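Long-range contacts in RNA-directed RNA polymerase (Infectious pancreatic necrosis virus, PDB 3ZED), which catalyses template-directed RNA synthesis from ribonucleoside triphosphates as the viral RNA-dependent RNA polymerase, and probably also occurs covalently attached to the genomic RNA: residues L205-P210 with Y420-R425; Q416-Y421 with F477-L482. All coordinates share one frame; numbering follows the deposited sequence.

Contact 1. Residues L205-P210 with Y420-R425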
loop_
_atom_site.group_PDB
_atom_site.type_symbol
_atom_site.label_atom_id
_atom_site.label_comp_id
_atom_site.label_asym_id
_atom_site.label_seq_id
_atom_site.Cartn_x
_atom_site.Cartn_y
_atom_site.Cartn_z
ATOM N N LEU B 205 9.583 -7.947 9.387
ATOM C CA LEU B 205 9.837 -6.776 8.540
ATOM C C LEU B 205 11.250 -6.240 8.810
ATOM O O LEU B 205 11.395 -5.166 9.401
ATOM C CB LEU B 205 8.768 -5.674 8.695
ATOM C CG LEU B 205 8.783 -4.571 7.626
ATOM C CD1 LEU B 205 8.043 -4.986 6.370
ATOM C CD2 LEU B 205 8.179 -3.327 8.156
ATOM N N PRO B 206 12.321 -6.974 8.402
ATOM C CA PRO B 206 13.687 -6.464 8.637
ATOM C C PRO B 206 13.931 -5.169 7.865
ATOM O O PRO B 206 13.537 -5.051 6.691
ATOM C CB PRO B 206 14.580 -7.592 8.118
ATOM C CG PRO B 206 13.732 -8.359 7.148
ATOM C CD PRO B 206 12.349 -8.285 7.720
ATOM N N ILE B 207 14.498 -4.171 8.550
ATOM C CA ILE B 207 14.776 -2.881 7.927
ATOM C C ILE B 207 16.231 -2.479 8.129
ATOM O O ILE B 207 16.875 -2.897 9.093
ATOM C CB ILE B 207 13.823 -1.743 8.419
ATOM C CG1 ILE B 207 13.936 -1.491 9.959
ATOM C CG2 ILE B 207 12.382 -1.962 7.935
ATOM C CD1 ILE B 207 13.319 -0.190 10.517
ATOM N N ASN B 208 16.727 -1.633 7.228
ATOM C CA ASN B 208 18.035 -1.006 7.361
ATOM C C ASN B 208 17.812 0.435 7.749
ATOM O O ASN B 208 16.670 0.909 7.722
ATOM C CB ASN B 208 18.830 -1.101 6.058
ATOM C CG ASN B 208 19.410 -2.449 5.821
ATOM O OD1 ASN B 208 20.179 -2.964 6.640
ATOM N ND2 ASN B 208 19.070 -3.036 4.685
ATOM N N THR B 209 18.892 1.154 8.083
ATOM C CA THR B 209 18.745 2.569 8.398
ATOM C C THR B 209 18.657 3.326 7.080
ATOM O O THR B 209 19.198 2.810 6.085
ATOM C CB THR B 209 19.952 3.080 9.227
ATOM O OG1 THR B 209 21.110 3.096 8.390
ATOM C CG2 THR B 209 20.188 2.301 10.533
ATOM N N PRO B 210 18.098 4.567 7.024
ATOM C CA PRO B 210 18.223 5.349 5.778
ATOM C C PRO B 210 19.702 5.582 5.448
ATOM O O PRO B 210 20.546 5.492 6.349
ATOM C CB PRO B 210 17.543 6.680 6.123
ATOM C CG PRO B 210 16.675 6.377 7.314
ATOM C CD PRO B 210 17.415 5.342 8.082
ATOM N N TYR B 420 7.265 3.567 16.299
ATOM C CA TYR B 420 8.275 3.201 17.291
ATOM C C TYR B 420 9.384 2.368 16.612
ATOM O O TYR B 420 10.560 2.658 16.785
ATOM C CB TYR B 420 7.620 2.426 18.451
ATOM C CG TYR B 420 8.616 1.902 19.461
ATOM C CD1 TYR B 420 9.031 2.689 20.535
ATOM C CD2 TYR B 420 9.149 0.618 19.345
ATOM C CE1 TYR B 420 9.976 2.226 21.446
ATOM C CE2 TYR B 420 10.098 0.147 20.248
ATOM C CZ TYR B 420 10.500 0.952 21.306
ATOM O OH TYR B 420 11.424 0.491 22.213
ATOM N N TYR B 421 8.990 1.336 15.839
ATOM C CA TYR B 421 9.911 0.444 15.134
ATOM C C TYR B 421 10.783 1.209 14.125
ATOM O O TYR B 421 11.997 1.011 14.105
ATOM C CB TYR B 421 9.134 -0.681 14.436
ATOM C CG TYR B 421 10.021 -1.643 13.680
ATOM C CD1 TYR B 421 10.925 -2.462 14.350
ATOM C CD2 TYR B 421 9.956 -1.737 12.296
ATOM C CE1 TYR B 421 11.760 -3.335 13.659
ATOM C CE2 TYR B 421 10.778 -2.615 11.592
ATOM C CZ TYR B 421 11.688 -3.402 12.277
ATOM O OH TYR B 421 12.479 -4.284 11.593
ATOM N N LEU B 422 10.182 2.108 13.330
ATOM C CA LEU B 422 10.920 2.902 12.344
ATOM C C LEU B 422 11.912 3.873 13.004
ATOM O O LEU B 422 13.029 4.013 12.522
ATOM C CB LEU B 422 9.952 3.692 11.448
ATOM C CG LEU B 422 9.024 2.884 10.489
ATOM C CD1 LEU B 422 8.080 3.807 9.771
ATOM C CD2 LEU B 422 9.819 2.116 9.434
ATOM N N LEU B 423 11.511 4.536 14.107
ATOM C CA LEU B 423 12.370 5.518 14.776
ATOM C C LEU B 423 13.474 4.880 15.610
ATOM O O LEU B 423 14.516 5.497 15.751
ATOM C CB LEU B 423 11.558 6.498 15.638
ATOM C CG LEU B 423 11.222 7.847 14.978
ATOM C CD1 LEU B 423 10.269 7.668 13.780
ATOM C CD2 LEU B 423 10.610 8.809 15.990
ATOM N N THR B 424 13.275 3.649 16.119
ATOM C CA THR B 424 14.300 2.978 16.923
ATOM C C THR B 424 15.251 2.152 16.026
ATOM O O THR B 424 16.448 2.197 16.232
ATOM C CB THR B 424 13.674 2.108 18.052
ATOM O OG1 THR B 424 12.792 1.132 17.497
ATOM C CG2 THR B 424 12.915 2.928 19.085
ATOM N N ARG B 425 14.725 1.407 15.044
ATOM C CA ARG B 425 15.542 0.534 14.203
ATOM C C ARG B 425 16.001 1.192 12.890
ATOM O O ARG B 425 16.994 0.745 12.321
ATOM C CB ARG B 425 14.791 -0.789 13.897
ATOM C CG ARG B 425 14.918 -1.882 14.973
ATOM C CD ARG B 425 14.235 -1.527 16.286
ATOM N NE ARG B 425 14.323 -2.632 17.238
ATOM C CZ ARG B 425 13.894 -2.597 18.493
ATOM N NH1 ARG B 425 13.316 -1.504 18.977
ATOM N NH2 ARG B 425 14.036 -3.657 19.274
#

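Contact 2. Residues Q416-Y421 with F477-L482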
loop_
_atom_site.group_PDB
_atom_site.type_symbol
_atom_site.label_atom_id
_atom_site.label_comp_id
_atom_site.label_asym_id
_atom_site.label_seq_id
_atom_site.Cartn_x
_atom_site.Cartn_y
_atom_site.Cartn_z
ATOM N N GLN B 416 1.237 3.680 15.768
ATOM C CA GLN B 416 2.174 4.211 16.745
ATOM C C GLN B 416 3.314 3.202 16.999
ATOM O O GLN B 416 4.468 3.613 17.092
ATOM C CB GLN B 416 1.442 4.550 18.040
ATOM C CG GLN B 416 2.298 5.347 19.016
ATOM C CD GLN B 416 1.490 5.751 20.200
ATOM O OE1 GLN B 416 0.915 4.911 20.899
ATOM N NE2 GLN B 416 1.423 7.044 20.443
ATOM N N ALA B 417 2.985 1.893 17.100
ATOM C CA ALA B 417 3.970 0.810 17.284
ATOM C C ALA B 417 4.882 0.697 16.040
ATOM O O ALA B 417 6.086 0.468 16.182
ATOM C CB ALA B 417 3.268 -0.513 17.560
ATOM N N MET B 418 4.322 0.913 14.835
ATOM C CA MET B 418 5.119 0.914 13.592
ATOM C C MET B 418 6.085 2.125 13.620
ATOM O O MET B 418 7.256 1.976 13.259
ATOM C CB MET B 418 4.218 0.938 12.349
ATOM C CG MET B 418 4.993 1.051 11.013
ATOM S SD MET B 418 6.327 -0.170 10.786
ATOM C CE MET B 418 5.383 -1.735 10.835
ATOM N N MET B 419 5.595 3.302 14.067
ATOM C CA MET B 419 6.406 4.529 14.207
ATOM C C MET B 419 7.551 4.298 15.195
ATOM O O MET B 419 8.676 4.745 14.946
ATOM C CB MET B 419 5.538 5.732 14.655
ATOM C CG MET B 419 4.746 6.347 13.520
ATOM S SD MET B 419 5.804 7.058 12.237
ATOM C CE MET B 419 4.661 8.229 11.490
ATOM N N TYR B 420 7.265 3.567 16.299
ATOM C CA TYR B 420 8.275 3.201 17.291
ATOM C C TYR B 420 9.384 2.368 16.612
ATOM O O TYR B 420 10.560 2.658 16.785
ATOM C CB TYR B 420 7.620 2.426 18.451
ATOM C CG TYR B 420 8.616 1.902 19.461
ATOM C CD1 TYR B 420 9.031 2.689 20.535
ATOM C CD2 TYR B 420 9.149 0.618 19.345
ATOM C CE1 TYR B 420 9.976 2.226 21.446
ATOM C CE2 TYR B 420 10.098 0.147 20.248
ATOM C CZ TYR B 420 10.500 0.952 21.306
ATOM O OH TYR B 420 11.424 0.491 22.213
ATOM N N TYR B 421 8.990 1.336 15.839
ATOM C CA TYR B 421 9.911 0.444 15.134
ATOM C C TYR B 421 10.783 1.209 14.125
ATOM O O TYR B 421 11.997 1.011 14.105
ATOM C CB TYR B 421 9.134 -0.681 14.436
ATOM C CG TYR B 421 10.021 -1.643 13.680
ATOM C CD1 TYR B 421 10.925 -2.462 14.350
ATOM C CD2 TYR B 421 9.956 -1.737 12.296
ATOM C CE1 TYR B 421 11.760 -3.335 13.659
ATOM C CE2 TYR B 421 10.778 -2.615 11.592
ATOM C CZ TYR B 421 11.688 -3.402 12.277
ATOM O OH TYR B 421 12.479 -4.284 11.593
ATOM N N PHE B 477 0.546 -0.244 3.829
ATOM C CA PHE B 477 1.302 -1.514 3.800
ATOM C C PHE B 477 1.895 -1.843 5.178
ATOM O O PHE B 477 1.744 -2.977 5.655
ATOM C CB PHE B 477 2.447 -1.467 2.743
ATOM C CG PHE B 477 3.369 -2.677 2.808
ATOM C CD1 PHE B 477 4.436 -2.716 3.708
ATOM C CD2 PHE B 477 3.160 -3.778 1.984
ATOM C CE1 PHE B 477 5.232 -3.862 3.828
ATOM C CE2 PHE B 477 3.965 -4.924 2.096
ATOM C CZ PHE B 477 4.983 -4.960 3.022
ATOM N N LEU B 478 2.621 -0.861 5.778
ATOM C CA LEU B 478 3.330 -1.033 7.051
ATOM C C LEU B 478 2.397 -1.403 8.199
ATOM O O LEU B 478 2.680 -2.348 8.930
ATOM C CB LEU B 478 4.149 0.236 7.414
ATOM C CG LEU B 478 5.335 0.555 6.502
ATOM C CD1 LEU B 478 5.914 1.916 6.802
ATOM C CD2 LEU B 478 6.404 -0.511 6.596
ATOM N N ASN B 479 1.281 -0.687 8.337
ATOM C CA ASN B 479 0.300 -0.955 9.394
ATOM C C ASN B 479 -0.383 -2.314 9.188
ATOM O O ASN B 479 -0.574 -3.032 10.150
ATOM C CB ASN B 479 -0.738 0.167 9.471
ATOM C CG ASN B 479 -0.180 1.504 9.870
ATOM O OD1 ASN B 479 0.864 1.597 10.511
ATOM N ND2 ASN B 479 -0.889 2.571 9.530
ATOM N N ASN B 480 -0.718 -2.673 7.946
ATOM C CA ASN B 480 -1.320 -3.977 7.646
ATOM C C ASN B 480 -0.323 -5.104 7.920
ATOM O O ASN B 480 -0.699 -6.129 8.489
ATOM C CB ASN B 480 -1.796 -4.026 6.189
ATOM C CG ASN B 480 -3.135 -3.360 5.945
ATOM O OD1 ASN B 480 -3.859 -2.997 6.861
ATOM N ND2 ASN B 480 -3.486 -3.173 4.695
ATOM N N HIS B 481 0.972 -4.894 7.558
ATOM C CA HIS B 481 2.038 -5.879 7.786
ATOM C C HIS B 481 2.236 -6.137 9.293
ATOM O O HIS B 481 2.462 -7.281 9.691
ATOM C CB HIS B 481 3.343 -5.411 7.120
ATOM C CG HIS B 481 4.358 -6.502 6.916
ATOM N ND1 HIS B 481 4.452 -7.190 5.710
ATOM C CD2 HIS B 481 5.320 -6.957 7.755
ATOM C CE1 HIS B 481 5.474 -8.022 5.850
ATOM N NE2 HIS B 481 6.011 -7.938 7.074
ATOM N N LEU B 482 2.116 -5.083 10.124
ATOM C CA LEU B 482 2.223 -5.216 11.579
ATOM C C LEU B 482 1.039 -6.061 12.137
ATOM O O LEU B 482 1.246 -6.939 12.986
ATOM C CB LEU B 482 2.303 -3.833 12.243
ATOM C CG LEU B 482 2.134 -3.726 13.784
ATOM C CD1 LEU B 482 3.014 -4.722 14.526
ATOM C CD2 LEU B 482 2.582 -2.384 14.237
#

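Contact 1. Residues L205-P210 with Y420-R425
I207 drives its CD1 methyl between two side chains one helical turn apart, lying 3.7 Å from Y421 CE2 and 3.7 Å from R425 CB. With CG1 between the backbone N and carbonyl carbon (chi1 61°), the branch lies against the helix and CG1 is 3.5 Å from Y421 OH. CD1 approaches the tyrosine ring obliquely and reaches L422 CD2 at 4.3 Å, while the I207 and R425 side chains cross at about a right angle. The contact joins the irregular chain that leaves helix 194-204 at L205 to the later part of helix 412-426 in the polymerase palm region; a wider pi-type turn spans 422-425. Farther along, T209 CG2 only brushes R425 O. At the polar edge the hydroxyl of Y421 donates to L205 O, with OH and O 2.6 Å apart; the donor stands above the carbonyl plane, and L205 O lies near the plane of the ring at its edge. R425 sends its chain away from the loop, and its NH1 donates to T424 OG1, which lies in the guanidinium plane (3.1 Å, N-H...O 169°). NH2 and NE form salt bridges with E195 and E202 of helix 194-204, two carboxylates that fix the group's rotation.

Contact 2. Residues Q416-Y421 with F477-L482
Helix 476-493 follows a glycine-rich loop with a Ser-Gly step, and this sequence, together with N480 at the start of the helix's second turn, is consistent with the motif B helix of viral RNA polymerases. Here it packs against helix 412-426, where M418 buries most of what that helix contributes. The two short axes pass 9.8 Å apart and run almost perpendicular, at 101°. M418 leaves its helix extended (chi1 176°), then bends at chi2 and chi3 and lies across the first two turns of the facing helix, reaching from L478 to L482. Its CG lies 3.8 Å from L478 CB, the two side chains crossing at about a right angle, and SD remains close to the same CB. The terminal methyl CE comes to 3.4 Å from L478 O, a backbone oxygen already engaged by L482 N, and to 4.0 Å from L482 CB. L482 slides past M418 in the opposite direction, placing CD2 3.8 Å from M418 N and 3.9 Å from A417 CB. N479 OD1 lies 3.9 Å from M418 CB, while N479 ND2 is hydrogen-bonded to Q469. L478 is also covered by S336 and M340 of helix 326-340. The interface is thus held by dispersion and shape, with the bent thioether chain of M418 lying in the crossing; N479 OD1 is buried against methylenes with no polar partner in the model, probably at some energetic cost.

Overall arrangement
Contacts 1 and 2 have centres about 10 Å apart and use overlapping parts of helix 412-426, sharing Y420 and Y421. Along the chain, loop 205-210 comes first, then the shared helix, then helix 476-493. The two contacts touch, mostly in buried surroundings: L205 CD2 packs 3.7 Å from L478 CD2, and L205 CD1 lies against H481 and F477, so the loop touches both helices. H481 also bonds to T204 at the end of helix 194-204, and through ND1 to A387, between two strands of the four-stranded sheet. Loop 205-210, helix 412-426 and the probable motif B helix 476-493 therefore meet pairwise inside the palm region.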